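Local coordinates for protein putative oxidoreductase (Bacteroides fragilis NCTC 9343, PDB 3FHL) that probably works as an NAD(P)-dependent oxidoreductase of the Gfo/Idh/MocA family, with a nucleotide-binding Rossmann domain joined to a C-terminal alpha/beta domain, at residues A85-G89 against L111-L117; I25-F31 against Y311-Y315; K90-K96 against L117-Q123; I184-I188 against N333-I338; F57-T61 against Y81-A85. One frame throughout, in Å; residues are numbered along the deposited sequence. Where two conformers were deposited one is given.

Interaction 1 (A85-G89 against L111-L117); sequences ALEAG and LAKKKGL
L86 packs on A112 and L117 where the C-terminal ends of two neighbouring helices of the Rossmann fold, 78-87 and 102-115, lie side by side. Both helices stop at a glycine with positive phi, G89 and G116, and both ends are Schellman motifs. The CD2 methyl of L86 meets two residues. It sits 3.8 Å from CB of A112 and 4.0 Å from CB of L117, and the L86 and L117 side chains run antiparallel past one another. L111 has CG anti to its backbone N (chi1 178°), which brings CD2 to 3.9 Å from CB of L86. The carboxylate of E87 lies across the L111 side chain, with OE2 3.8 Å from CD1 of L111. On the inner side L86 also touches V92 of strand 91-95, so the pair of helix ends is seated against the sheet. K115 reaches back over the end of helix 78-87, its chain turning at the third torsion (chi3 69°). Its charge lies near E87, beyond salt-bridge distance. L86 O takes two donors: G89 N at 3.0 Å, and K115 NZ at 3.2 Å in the carbonyl plane, on a lone pair.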
# COMPACT_ATOMS: atom_id res chain seq x y z
N ALA C 85 35.61 -16.39 -17.21
CA ALA C 85 36.41 -15.37 -16.54
C ALA C 85 37.00 -15.85 -15.22
O ALA C 85 38.16 -15.56 -14.91
CB ALA C 85 35.60 -14.09 -16.34
N LEU C 86 36.22 -16.61 -14.46
CA LEU C 86 36.68 -17.16 -13.18
C LEU C 86 37.72 -18.26 -13.39
O LEU C 86 38.71 -18.33 -12.66
CB LEU C 86 35.51 -17.71 -12.36
CG LEU C 86 34.56 -16.70 -11.71
CD1 LEU C 86 33.33 -17.43 -11.15
CD2 LEU C 86 35.24 -15.88 -10.62
N GLU C 87 37.50 -19.12 -14.38
CA GLU C 87 38.43 -20.21 -14.69
C GLU C 87 39.77 -19.62 -15.11
O GLU C 87 40.83 -20.13 -14.73
CB GLU C 87 37.86 -21.14 -15.77
CG GLU C 87 38.29 -22.59 -15.63
CD GLU C 87 37.65 -23.28 -14.43
OE1 GLU C 87 36.45 -23.64 -14.51
OE2 GLU C 87 38.35 -23.46 -13.41
N ALA C 88 39.72 -18.52 -15.85
CA ALA C 88 40.91 -17.76 -16.27
C ALA C 88 41.58 -16.97 -15.15
O ALA C 88 42.59 -16.30 -15.39
CB ALA C 88 40.55 -16.84 -17.43
N GLY C 89 41.03 -17.03 -13.95
CA GLY C 89 41.62 -16.42 -12.76
C GLY C 89 41.31 -14.95 -12.52
O GLY C 89 42.03 -14.28 -11.78
N LEU C 111 32.84 -22.02 -7.34
CA LEU C 111 34.06 -21.91 -8.15
C LEU C 111 34.89 -20.69 -7.73
O LEU C 111 36.09 -20.82 -7.49
CB LEU C 111 33.73 -21.86 -9.64
CG LEU C 111 34.86 -21.69 -10.66
CD1 LEU C 111 35.81 -22.88 -10.68
CD2 LEU C 111 34.30 -21.44 -12.06
N ALA C 112 34.25 -19.52 -7.63
CA ALA C 112 34.94 -18.32 -7.17
C ALA C 112 35.51 -18.47 -5.76
O ALA C 112 36.60 -17.97 -5.47
CB ALA C 112 34.01 -17.10 -7.25
N LYS C 113 34.78 -19.15 -4.88
CA LYS C 113 35.24 -19.38 -3.51
C LYS C 113 36.46 -20.32 -3.48
O LYS C 113 37.42 -20.08 -2.74
CB LYS C 113 34.11 -19.97 -2.65
CG LYS C 113 34.44 -20.02 -1.16
CD LYS C 113 33.46 -20.86 -0.37
CE LYS C 113 33.96 -21.07 1.06
NZ LYS C 113 32.96 -21.78 1.91
N LYS C 114 36.42 -21.36 -4.31
CA LYS C 114 37.51 -22.32 -4.40
C LYS C 114 38.80 -21.64 -4.86
O LYS C 114 39.86 -21.85 -4.27
CB LYS C 114 37.14 -23.46 -5.36
CG LYS C 114 38.14 -24.61 -5.37
CD LYS C 114 37.77 -25.69 -6.39
CE LYS C 114 38.17 -25.31 -7.81
NZ LYS C 114 37.57 -26.23 -8.81
N LYS C 115 38.69 -20.80 -5.88
CA LYS C 115 39.85 -20.11 -6.44
C LYS C 115 40.26 -18.84 -5.71
O LYS C 115 41.26 -18.21 -6.09
CB LYS C 115 39.62 -19.80 -7.92
CG LYS C 115 39.22 -21.00 -8.76
CD LYS C 115 39.29 -20.70 -10.24
CE LYS C 115 40.73 -20.53 -10.69
NZ LYS C 115 40.86 -20.58 -12.16
N GLY C 116 39.52 -18.46 -4.67
CA GLY C 116 39.77 -17.21 -3.93
C GLY C 116 39.55 -15.95 -4.75
O GLY C 116 40.27 -14.96 -4.59
N LEU C 117 38.56 -16.00 -5.64
CA LEU C 117 38.25 -14.88 -6.53
C LEU C 117 36.94 -14.21 -6.12
O LEU C 117 36.04 -14.87 -5.60
CB LEU C 117 38.15 -15.38 -7.98
CG LEU C 117 39.41 -16.00 -8.59
CD1 LEU C 117 39.10 -16.62 -9.95
CD2 LEU C 117 40.53 -14.97 -8.70

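Interaction 2 (I25-F31 against Y311-Y315); sequences ISTNPHF and YQNIY
I25, in the last turn of helix 15-27, lays CG1 over one face of the Y311 ring, 3.9 Å from its centroid, in a CH-pi contact. The Y311 hydroxyl beside it is hydrogen-bonded to H21. N28 is the first residue past the helix. Its ND2 donates to Q312 OE1 at 3.2 Å, with the two amides nearly coplanar. Its OD1 accepts from H30 N at 2.9 Å, which makes an Asx turn. One amide therefore shapes its own loop and holds helix 309-320 through Q312. The contact joins the first beta-alpha-beta unit of the Rossmann fold to helix 309-320, from the C-terminal part of the chain. H30 follows, its ring flat on that of Y315 in a face-to-face stack, with centroids 3.7 Å apart and planes at 13°. H30 CB also lies over the Y315 ring. P29 CG is on the opposite face of the imidazole. F31 starts the next strand, and its ring packs on helix 309-320. Y311 turns an edge to the F31 face in a T-shaped pair, planes at 81°. I314 CG2 lies at the edge of the F31 ring, 4.0 Å from CZ. Y315 CB also packs on this ring, 3.8 Å from CE2.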
# COMPACT_ATOMS: atom_id res chain seq x y z
N ILE C 25 34.15 3.26 -13.83
CA ILE C 25 35.46 2.62 -13.96
C ILE C 25 36.49 3.66 -14.43
O ILE C 25 37.60 3.71 -13.91
CB ILE C 25 35.42 1.39 -14.92
CG1 ILE C 25 34.42 0.34 -14.42
CG2 ILE C 25 36.83 0.75 -15.05
CD1 ILE C 25 33.91 -0.57 -15.49
N SER C 26 36.08 4.52 -15.37
CA SER C 26 36.91 5.60 -15.90
C SER C 26 37.27 6.68 -14.87
O SER C 26 38.44 7.02 -14.71
CB SER C 26 36.22 6.25 -17.10
OG SER C 26 37.09 7.12 -17.79
N THR C 27 36.27 7.22 -14.16
CA THR C 27 36.53 8.34 -13.26
C THR C 27 37.14 7.93 -11.92
O THR C 27 37.81 8.74 -11.27
CB THR C 27 35.27 9.21 -13.00
OG1 THR C 27 34.18 8.39 -12.56
CG2 THR C 27 34.87 9.95 -14.27
N ASN C 28 36.92 6.69 -11.51
CA ASN C 28 37.53 6.20 -10.28
C ASN C 28 39.03 6.02 -10.54
O ASN C 28 39.42 5.30 -11.47
CB ASN C 28 36.88 4.89 -9.82
CG ASN C 28 37.28 4.50 -8.40
OD1 ASN C 28 38.45 4.40 -8.08
ND2 ASN C 28 36.30 4.27 -7.54
N PRO C 29 39.87 6.69 -9.74
CA PRO C 29 41.33 6.64 -9.90
C PRO C 29 41.96 5.29 -9.55
O PRO C 29 43.12 5.05 -9.89
CB PRO C 29 41.83 7.72 -8.94
CG PRO C 29 40.78 7.79 -7.89
CD PRO C 29 39.48 7.57 -8.62
N HIS C 30 41.20 4.42 -8.89
CA HIS C 30 41.73 3.12 -8.49
C HIS C 30 41.48 2.04 -9.54
O HIS C 30 41.84 0.88 -9.34
CB HIS C 30 41.14 2.68 -7.16
CG HIS C 30 41.32 3.67 -6.05
ND1 HIS C 30 42.54 3.89 -5.44
CD2 HIS C 30 40.44 4.50 -5.44
CE1 HIS C 30 42.40 4.82 -4.51
NE2 HIS C 30 41.14 5.20 -4.48
N PHE C 31 40.86 2.43 -10.65
CA PHE C 31 40.59 1.50 -11.74
C PHE C 31 41.17 2.06 -13.01
O PHE C 31 41.21 3.28 -13.19
CB PHE C 31 39.06 1.30 -11.95
CG PHE C 31 38.37 0.57 -10.83
CD1 PHE C 31 38.12 -0.79 -10.93
CD2 PHE C 31 38.00 1.24 -9.67
CE1 PHE C 31 37.50 -1.48 -9.88
CE2 PHE C 31 37.40 0.56 -8.61
CZ PHE C 31 37.13 -0.79 -8.72
N TYR C 311 31.82 0.53 -7.32
CA TYR C 311 33.23 0.35 -7.70
C TYR C 311 34.18 0.72 -6.58
O TYR C 311 35.16 0.01 -6.34
CB TYR C 311 33.52 1.09 -9.01
CG TYR C 311 32.93 0.32 -10.17
CD1 TYR C 311 33.50 -0.90 -10.56
CD2 TYR C 311 31.79 0.77 -10.85
CE1 TYR C 311 32.97 -1.64 -11.60
CE2 TYR C 311 31.24 0.02 -11.89
CZ TYR C 311 31.85 -1.18 -12.26
OH TYR C 311 31.34 -1.94 -13.28
N GLN C 312 33.86 1.77 -5.82
CA GLN C 312 34.66 2.12 -4.67
C GLN C 312 34.68 0.97 -3.67
O GLN C 312 35.73 0.63 -3.12
CB GLN C 312 34.18 3.43 -4.01
CG GLN C 312 35.05 3.91 -2.82
CD GLN C 312 36.48 4.32 -3.22
OE1 GLN C 312 36.80 4.49 -4.40
NE2 GLN C 312 37.35 4.48 -2.21
N ASN C 313 33.53 0.33 -3.48
CA ASN C 313 33.47 -0.85 -2.62
C ASN C 313 34.31 -2.02 -3.13
O ASN C 313 34.95 -2.71 -2.33
CB ASN C 313 32.03 -1.30 -2.37
CG ASN C 313 31.96 -2.57 -1.55
OD1 ASN C 313 31.50 -3.60 -2.03
ND2 ASN C 313 32.45 -2.51 -0.31
N ILE C 314 34.28 -2.25 -4.44
CA ILE C 314 35.07 -3.31 -5.05
C ILE C 314 36.56 -3.07 -4.80
O ILE C 314 37.29 -4.01 -4.41
CB ILE C 314 34.76 -3.45 -6.54
CG1 ILE C 314 33.40 -4.11 -6.71
CG2 ILE C 314 35.85 -4.27 -7.29
CD1 ILE C 314 33.04 -4.33 -8.12
N TYR C 315 36.98 -1.83 -4.96
CA TYR C 315 38.36 -1.44 -4.69
C TYR C 315 38.75 -1.71 -3.24
O TYR C 315 39.77 -2.34 -2.98
CB TYR C 315 38.63 0.02 -5.07
CG TYR C 315 39.86 0.58 -4.39
CD1 TYR C 315 41.15 0.24 -4.82
CD2 TYR C 315 39.74 1.44 -3.30
CE1 TYR C 315 42.28 0.75 -4.19
CE2 TYR C 315 40.86 1.94 -2.65
CZ TYR C 315 42.12 1.60 -3.10
OH TYR C 315 43.22 2.11 -2.45

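Interaction 3 (K90-K96 against L117-Q123); sequences KNVVVEK and LMLSVYQ
Strands 91-95 and 119-122 run parallel, their axes 4.6 Å apart and their directions 27° apart, with V92 beside L119, V93 beside S120 and V94 beside V121. The backbone bonds alternate between the strands: V92 N to M118 O, S120 N to V92 O, V94 N to S120 O and Y122 N to V94 O. The second of these is nearly straight at hydrogen (172°). N91 extends the ladder with its side chain. Its OD1 takes M118 N at 2.9 Å, in the carbonyl plane and on a lone pair. Its ND2 is hydrogen-bonded to D67 O, so the amide links edge strand 119-122, through M118, to D67 just before strand 68-71.

V92, V94, L119 and V121 share one face of the sheet. There L119 CD1 sits between two valines, 3.9 Å from V92 CG1 and 3.8 Å from V94 CG2. A chi1 of -179° sets the L119 branch opposite its own N and toward them. V93 and S120 lie on the other face, with V93 CG2 4.0 Å from S120 CB. At the C-terminal end E95 and Y122 lie side by side. One water links K96 N to Y122 O, and a second accepts from K96 NZ and donates to Q123 OE1, 2.6 Å from that oxygen. Three polar ends are hydrogen-bonded further afield: S120 OG to T326, E95 OE2 to H21 and K96 NZ to S181. Helix 102-115 connects the two strands, a beta-alpha-beta crossover at the edge of the parallel Rossmann sheet.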
# COMPACT_ATOMS: atom_id res chain seq x y z
N LYS C 90 40.23 -14.44 -13.13
CA LYS C 90 39.89 -13.03 -12.98
C LYS C 90 38.81 -12.82 -11.91
O LYS C 90 37.97 -13.68 -11.69
CB LYS C 90 39.47 -12.44 -14.34
CG LYS C 90 40.36 -12.85 -15.55
CD LYS C 90 41.85 -12.54 -15.34
CE LYS C 90 42.75 -13.17 -16.39
NZ LYS C 90 44.06 -13.61 -15.79
N ASN C 91 38.86 -11.66 -11.24
CA ASN C 91 37.75 -11.25 -10.36
C ASN C 91 36.60 -10.82 -11.28
O ASN C 91 36.86 -10.35 -12.40
CB ASN C 91 38.16 -10.10 -9.44
CG ASN C 91 39.25 -10.50 -8.47
OD1 ASN C 91 39.01 -11.25 -7.51
ND2 ASN C 91 40.45 -10.00 -8.70
N VAL C 92 35.35 -11.00 -10.84
CA VAL C 92 34.20 -10.86 -11.76
C VAL C 92 33.03 -10.05 -11.20
O VAL C 92 32.59 -10.27 -10.07
CB VAL C 92 33.68 -12.26 -12.26
CG1 VAL C 92 32.46 -12.12 -13.17
CG2 VAL C 92 34.75 -13.01 -13.02
N VAL C 93 32.53 -9.12 -12.01
CA VAL C 93 31.21 -8.51 -11.80
C VAL C 93 30.23 -9.05 -12.84
O VAL C 93 30.53 -9.03 -14.04
CB VAL C 93 31.28 -6.97 -11.85
CG1 VAL C 93 29.87 -6.33 -11.97
CG2 VAL C 93 31.96 -6.46 -10.61
N VAL C 94 29.08 -9.54 -12.39
CA VAL C 94 28.01 -9.92 -13.32
C VAL C 94 26.80 -9.00 -13.15
O VAL C 94 26.37 -8.71 -12.03
CB VAL C 94 27.53 -11.38 -13.17
CG1 VAL C 94 26.84 -11.86 -14.46
CG2 VAL C 94 28.67 -12.31 -12.81
N GLU C 95 26.26 -8.56 -14.28
CA GLU C 95 24.98 -7.88 -14.29
C GLU C 95 23.84 -8.87 -14.17
O GLU C 95 23.97 -10.03 -14.57
CB GLU C 95 24.82 -7.10 -15.58
CG GLU C 95 25.39 -5.72 -15.48
CD GLU C 95 24.76 -4.77 -16.46
OE1 GLU C 95 24.41 -5.20 -17.58
OE2 GLU C 95 24.63 -3.58 -16.11
N LYS C 96 22.73 -8.40 -13.60
CA LYS C 96 21.47 -9.13 -13.64
C LYS C 96 20.99 -9.26 -15.09
O LYS C 96 21.06 -8.28 -15.84
CB LYS C 96 20.41 -8.42 -12.81
CG LYS C 96 20.65 -8.49 -11.31
CD LYS C 96 20.01 -7.31 -10.60
CE LYS C 96 18.50 -7.25 -10.83
NZ LYS C 96 17.91 -6.02 -10.21
N LEU C 117 38.56 -16.00 -5.64
CA LEU C 117 38.25 -14.88 -6.53
C LEU C 117 36.94 -14.21 -6.12
O LEU C 117 36.04 -14.87 -5.60
CB LEU C 117 38.15 -15.38 -7.98
CG LEU C 117 39.41 -16.00 -8.59
CD1 LEU C 117 39.10 -16.62 -9.95
CD2 LEU C 117 40.53 -14.97 -8.70
N MET C 118 36.87 -12.89 -6.33
CA MET C 118 35.64 -12.12 -6.07
C MET C 118 34.58 -12.42 -7.13
O MET C 118 34.87 -12.41 -8.33
CB MET C 118 35.95 -10.61 -6.05
CG MET C 118 34.77 -9.71 -5.58
SD MET C 118 34.95 -7.97 -6.05
CE MET C 118 34.67 -8.10 -7.80
N LEU C 119 33.36 -12.70 -6.68
CA LEU C 119 32.21 -12.77 -7.59
C LEU C 119 31.09 -11.87 -7.07
O LEU C 119 30.46 -12.17 -6.05
CB LEU C 119 31.70 -14.21 -7.76
CG LEU C 119 30.52 -14.44 -8.71
CD1 LEU C 119 30.82 -13.98 -10.13
CD2 LEU C 119 30.13 -15.91 -8.68
N SER C 120 30.87 -10.77 -7.78
CA SER C 120 29.90 -9.74 -7.42
C SER C 120 28.75 -9.70 -8.42
O SER C 120 28.94 -9.96 -9.61
CB SER C 120 30.60 -8.37 -7.38
OG SER C 120 29.69 -7.29 -7.18
N VAL C 121 27.54 -9.39 -7.93
CA VAL C 121 26.43 -9.07 -8.82
C VAL C 121 26.07 -7.59 -8.67
O VAL C 121 25.90 -7.10 -7.56
CB VAL C 121 25.21 -10.02 -8.63
CG1 VAL C 121 24.00 -9.53 -9.44
CG2 VAL C 121 25.57 -11.42 -9.11
N TYR C 122 25.99 -6.90 -9.80
CA TYR C 122 25.70 -5.46 -9.85
C TYR C 122 24.26 -5.15 -9.41
O TYR C 122 23.31 -5.44 -10.13
CB TYR C 122 25.93 -4.93 -11.26
CG TYR C 122 25.88 -3.42 -11.36
CD1 TYR C 122 26.78 -2.61 -10.67
CD2 TYR C 122 24.94 -2.80 -12.18
CE1 TYR C 122 26.75 -1.23 -10.77
CE2 TYR C 122 24.89 -1.42 -12.29
CZ TYR C 122 25.81 -0.65 -11.59
OH TYR C 122 25.75 0.72 -11.69
N GLN C 123 24.13 -4.56 -8.23
CA GLN C 123 22.83 -4.10 -7.73
C GLN C 123 22.98 -2.65 -7.30
O GLN C 123 23.25 -2.36 -6.13
CB GLN C 123 22.34 -4.99 -6.57
CG GLN C 123 22.25 -6.49 -6.93
CD GLN C 123 21.33 -7.27 -6.03
OE1 GLN C 123 20.11 -7.10 -6.08
NE2 GLN C 123 21.89 -8.16 -5.22
O HOH W 1 22.66 -5.76 -12.71
O HOH W 2 18.85 -5.35 -7.60

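Interaction 4 (I184-I188 against N333-I338); sequences IDQAI and NVIRII
The segments 184-188 and 333-338, of helices 180-191 and 328-347, are steeply crossed, with their N-to-C directions 114° apart and their axes 9.7 Å apart. The backbones come nearest at D185 and V334, whose CA atoms are 5.8 Å apart. All the side-chain contacts between the segments are van der Waals contacts. I184 carries the largest share on its helix and uses two branches. With chi1 at -67°, CG1 lies beside the backbone N and CG2 on the far side from it; CG2 meets I337 CB at 3.7 Å. The CD1 of I184 reaches further along the other helix, to I338 CG1 at 3.7 Å. One turn on, I188 puts CD1 between two residues, 4.0 Å from both V334 CG2 and I337 CG1. The I188 and I337 side chains pass alongside each other, head to tail. V334 fits CG2 close to the backbone of helix 180-191, 3.6 Å from D185 CA.

The two helices belong to the C-terminal alpha/beta domain, where I337 and A187 both touch L218 of strand 213-221 in the mixed sheet. The pair is therefore layered against that sheet.

Two polar side chains in the contact have partners elsewhere. D185 OD2 forms a salt bridge with R126 NE, while its CB packs 3.8 Å from V334 CG2. N333 OD1 is hydrogen-bonded to Q329 NE2, one turn earlier on its own helix.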
# COMPACT_ATOMS: atom_id res chain seq x y z
N ILE C 184 13.26 -5.74 -3.12
CA ILE C 184 13.53 -6.87 -2.26
C ILE C 184 14.99 -6.85 -1.78
O ILE C 184 15.26 -7.01 -0.59
CB ILE C 184 13.22 -8.22 -2.95
CG1 ILE C 184 11.71 -8.37 -3.19
CG2 ILE C 184 13.70 -9.36 -2.07
CD1 ILE C 184 11.34 -9.34 -4.30
N ASP C 185 15.93 -6.64 -2.71
CA ASP C 185 17.35 -6.50 -2.34
C ASP C 185 17.58 -5.48 -1.22
O ASP C 185 18.21 -5.79 -0.21
CB ASP C 185 18.20 -6.15 -3.56
CG ASP C 185 19.67 -5.98 -3.20
OD1 ASP C 185 20.30 -6.96 -2.72
OD2 ASP C 185 20.19 -4.85 -3.41
N GLN C 186 17.02 -4.29 -1.40
CA GLN C 186 17.07 -3.24 -0.39
C GLN C 186 16.47 -3.68 0.93
O GLN C 186 17.07 -3.42 1.98
CB GLN C 186 16.34 -1.98 -0.88
CG GLN C 186 17.08 -1.18 -1.98
CD GLN C 186 16.22 -0.04 -2.51
OE1 GLN C 186 15.02 0.01 -2.26
NE2 GLN C 186 16.84 0.89 -3.26
N ALA C 187 15.32 -4.36 0.90
CA ALA C 187 14.66 -4.76 2.16
C ALA C 187 15.47 -5.79 2.92
O ALA C 187 15.58 -5.71 4.15
CB ALA C 187 13.23 -5.28 1.91
N ILE C 188 16.04 -6.74 2.19
CA ILE C 188 16.93 -7.78 2.78
C ILE C 188 18.19 -7.15 3.39
O ILE C 188 18.60 -7.53 4.49
CB ILE C 188 17.32 -8.86 1.75
CG1 ILE C 188 16.09 -9.67 1.32
CG2 ILE C 188 18.39 -9.83 2.31
CD1 ILE C 188 16.35 -10.50 0.06
N ASN C 333 19.46 -14.94 -3.03
CA ASN C 333 18.53 -14.66 -1.95
C ASN C 333 17.32 -13.86 -2.42
O ASN C 333 16.17 -14.15 -2.05
CB ASN C 333 19.25 -13.91 -0.82
CG ASN C 333 20.25 -14.79 -0.08
OD1 ASN C 333 20.32 -16.00 -0.31
ND2 ASN C 333 21.03 -14.18 0.81
N VAL C 334 17.58 -12.85 -3.24
CA VAL C 334 16.54 -12.03 -3.84
C VAL C 334 15.61 -12.87 -4.70
O VAL C 334 14.39 -12.76 -4.58
CB VAL C 334 17.15 -10.86 -4.62
CG1 VAL C 334 16.12 -10.19 -5.54
CG2 VAL C 334 17.73 -9.88 -3.65
N ILE C 335 16.19 -13.73 -5.53
CA ILE C 335 15.45 -14.62 -6.43
C ILE C 335 14.59 -15.63 -5.67
O ILE C 335 13.50 -15.97 -6.13
CB ILE C 335 16.39 -15.32 -7.46
CG1 ILE C 335 16.81 -14.32 -8.54
CG2 ILE C 335 15.74 -16.55 -8.12
CD1 ILE C 335 17.97 -14.80 -9.41
N ARG C 336 15.07 -16.09 -4.52
CA ARG C 336 14.29 -16.95 -3.66
C ARG C 336 12.99 -16.25 -3.22
O ARG C 336 11.91 -16.85 -3.29
CB ARG C 336 15.09 -17.37 -2.43
CG ARG C 336 14.36 -18.33 -1.50
CD ARG C 336 15.30 -18.86 -0.45
NE ARG C 336 14.65 -19.76 0.51
CZ ARG C 336 15.05 -19.92 1.77
NH1 ARG C 336 16.10 -19.24 2.23
NH2 ARG C 336 14.40 -20.75 2.57
N ILE C 337 13.12 -15.00 -2.78
CA ILE C 337 11.96 -14.17 -2.43
C ILE C 337 11.02 -13.94 -3.62
O ILE C 337 9.80 -14.07 -3.48
CB ILE C 337 12.38 -12.81 -1.79
CG1 ILE C 337 13.29 -13.05 -0.58
CG2 ILE C 337 11.15 -11.98 -1.37
CD1 ILE C 337 12.68 -13.88 0.50
N ILE C 338 11.58 -13.63 -4.80
CA ILE C 338 10.78 -13.45 -6.02
C ILE C 338 9.99 -14.73 -6.36
O ILE C 338 8.80 -14.66 -6.67
CB ILE C 338 11.66 -13.05 -7.21
CG1 ILE C 338 12.16 -11.60 -7.05
CG2 ILE C 338 10.90 -13.19 -8.53
CD1 ILE C 338 13.11 -11.14 -8.16

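Interaction 5 (F57-T61 against Y81-A85); sequences FKELT and YAGMA
The segment 57-61 of the Rossmann domain, which includes short helix 58-61, rests against helix 78-87 through an offset aromatic stack of F57 and Y81. The centroids are 4.3 Å apart and the planes nearly parallel, at 6°. The two side chains run in opposite directions, so the rings overlap only in part. Y81 CD2 stands over the centre of the F57 ring, whereas F57 CD2 lies toward the rim of the Y81 ring. Y81 CB adds a CH-pi contact, 4.1 Å from the F57 centroid. A chi1 of -179° swings the F57 ring away from its own backbone N and across to the neighbouring helix.

M84, one turn after Y81, approaches the same ring from the edge. Its CE methyl is near the ring plane, 3.9 Å from F57 CD2. The M84 chain turns at its last torsion (chi3 60°), and its CE also lies 3.8 Å from T61 OG1.

Both segments flank the parallel Rossmann sheet: F57, T61 and A85 each touch I69 of strand 68-71, and A85 also meets V92 of strand 91-95. The helices thus pack on each other and on the strands together. T61 packs at the A85 end of the contact. Its CG2 methyl faces the backbone of helix 78-87, 3.7 Å from A85 CA, and sits 4.0 Å from A85 CB. Within 57-61, F57 O accepts from both L60 N and T61 N, the first at 2.8 Å.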
# COMPACT_ATOMS: atom_id res chain seq x y z
N PHE C 57 35.21 -11.64 -26.18
CA PHE C 57 35.24 -11.79 -24.74
C PHE C 57 36.47 -12.58 -24.29
O PHE C 57 37.06 -12.26 -23.26
CB PHE C 57 33.96 -12.49 -24.25
CG PHE C 57 33.91 -12.66 -22.76
CD1 PHE C 57 33.76 -11.55 -21.92
CD2 PHE C 57 34.04 -13.92 -22.18
CE1 PHE C 57 33.71 -11.71 -20.55
CE2 PHE C 57 34.01 -14.07 -20.81
CZ PHE C 57 33.84 -12.96 -19.99
N LYS C 58 36.83 -13.59 -25.07
CA LYS C 58 38.03 -14.41 -24.83
C LYS C 58 39.31 -13.56 -24.70
O LYS C 58 40.20 -13.88 -23.92
CB LYS C 58 38.19 -15.46 -25.94
CG LYS C 58 39.11 -16.62 -25.59
CD LYS C 58 39.52 -17.41 -26.84
CE LYS C 58 38.69 -18.68 -27.02
NZ LYS C 58 39.08 -19.76 -26.05
N GLU C 59 39.38 -12.46 -25.44
CA GLU C 59 40.50 -11.51 -25.35
C GLU C 59 40.57 -10.77 -24.01
O GLU C 59 41.61 -10.20 -23.67
CB GLU C 59 40.48 -10.53 -26.52
CG GLU C 59 40.89 -11.17 -27.84
CD GLU C 59 40.64 -10.28 -29.02
OE1 GLU C 59 41.51 -9.42 -29.33
OE2 GLU C 59 39.59 -10.44 -29.66
N LEU C 60 39.47 -10.79 -23.25
CA LEU C 60 39.52 -10.30 -21.87
C LEU C 60 40.02 -11.38 -20.96
O LEU C 60 40.89 -11.13 -20.13
CB LEU C 60 38.14 -9.85 -21.37
CG LEU C 60 37.47 -8.65 -22.01
CD1 LEU C 60 36.20 -8.27 -21.21
CD2 LEU C 60 38.42 -7.49 -22.10
N THR C 61 39.45 -12.58 -21.09
CA THR C 61 39.76 -13.67 -20.15
C THR C 61 41.20 -14.18 -20.30
O THR C 61 41.80 -14.67 -19.35
CB THR C 61 38.78 -14.86 -20.26
OG1 THR C 61 38.82 -15.41 -21.58
CG2 THR C 61 37.36 -14.43 -19.96
N TYR C 81 29.99 -16.86 -19.56
CA TYR C 81 30.98 -15.79 -19.57
C TYR C 81 31.63 -15.55 -18.20
O TYR C 81 32.85 -15.36 -18.12
CB TYR C 81 30.36 -14.50 -20.14
CG TYR C 81 30.32 -14.45 -21.66
CD1 TYR C 81 30.34 -15.63 -22.43
CD2 TYR C 81 30.26 -13.23 -22.33
CE1 TYR C 81 30.30 -15.58 -23.82
CE2 TYR C 81 30.21 -13.17 -23.73
CZ TYR C 81 30.23 -14.35 -24.47
OH TYR C 81 30.20 -14.30 -25.85
N ALA C 82 30.82 -15.58 -17.14
CA ALA C 82 31.35 -15.46 -15.77
C ALA C 82 32.20 -16.66 -15.39
O ALA C 82 33.18 -16.51 -14.67
CB ALA C 82 30.23 -15.26 -14.75
N GLY C 83 31.81 -17.84 -15.86
CA GLY C 83 32.56 -19.08 -15.63
C GLY C 83 33.92 -19.07 -16.31
O GLY C 83 34.92 -19.46 -15.71
N MET C 84 33.95 -18.62 -17.57
CA MET C 84 35.18 -18.49 -18.35
C MET C 84 36.15 -17.52 -17.68
O MET C 84 37.35 -17.80 -17.58
CB MET C 84 34.89 -17.97 -19.75
CG MET C 84 34.55 -19.03 -20.79
SD MET C 84 34.22 -18.21 -22.38
CE MET C 84 35.78 -17.37 -22.69
N ALA C 85 35.61 -16.39 -17.21
CA ALA C 85 36.41 -15.37 -16.54
C ALA C 85 37.00 -15.85 -15.22
O ALA C 85 38.16 -15.56 -14.91
CB ALA C 85 35.60 -14.09 -16.34

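In the fold
Interactions 5, 1 and 3 lie together in the Rossmann domain, their centres 11 to 12 Å apart. Interaction 5 ends at A85, where interaction 1 begins. The segments of interactions 1 and 3 alternate along the chain and share L117. Helix 78-87 serves both interactions 5 and 1 and packs on strand 91-95 of interaction 3. Interaction 2 brings in helix 309-320, which reaches the same sheet as I314 packs on V93; its centre is about 14 Å from that of interaction 3. Interaction 4 lies in the C-terminal domain, about 17 Å from interaction 3 between centres, and meets it where Q123 touches D185. The C-terminal part of the chain thus returns to both domains.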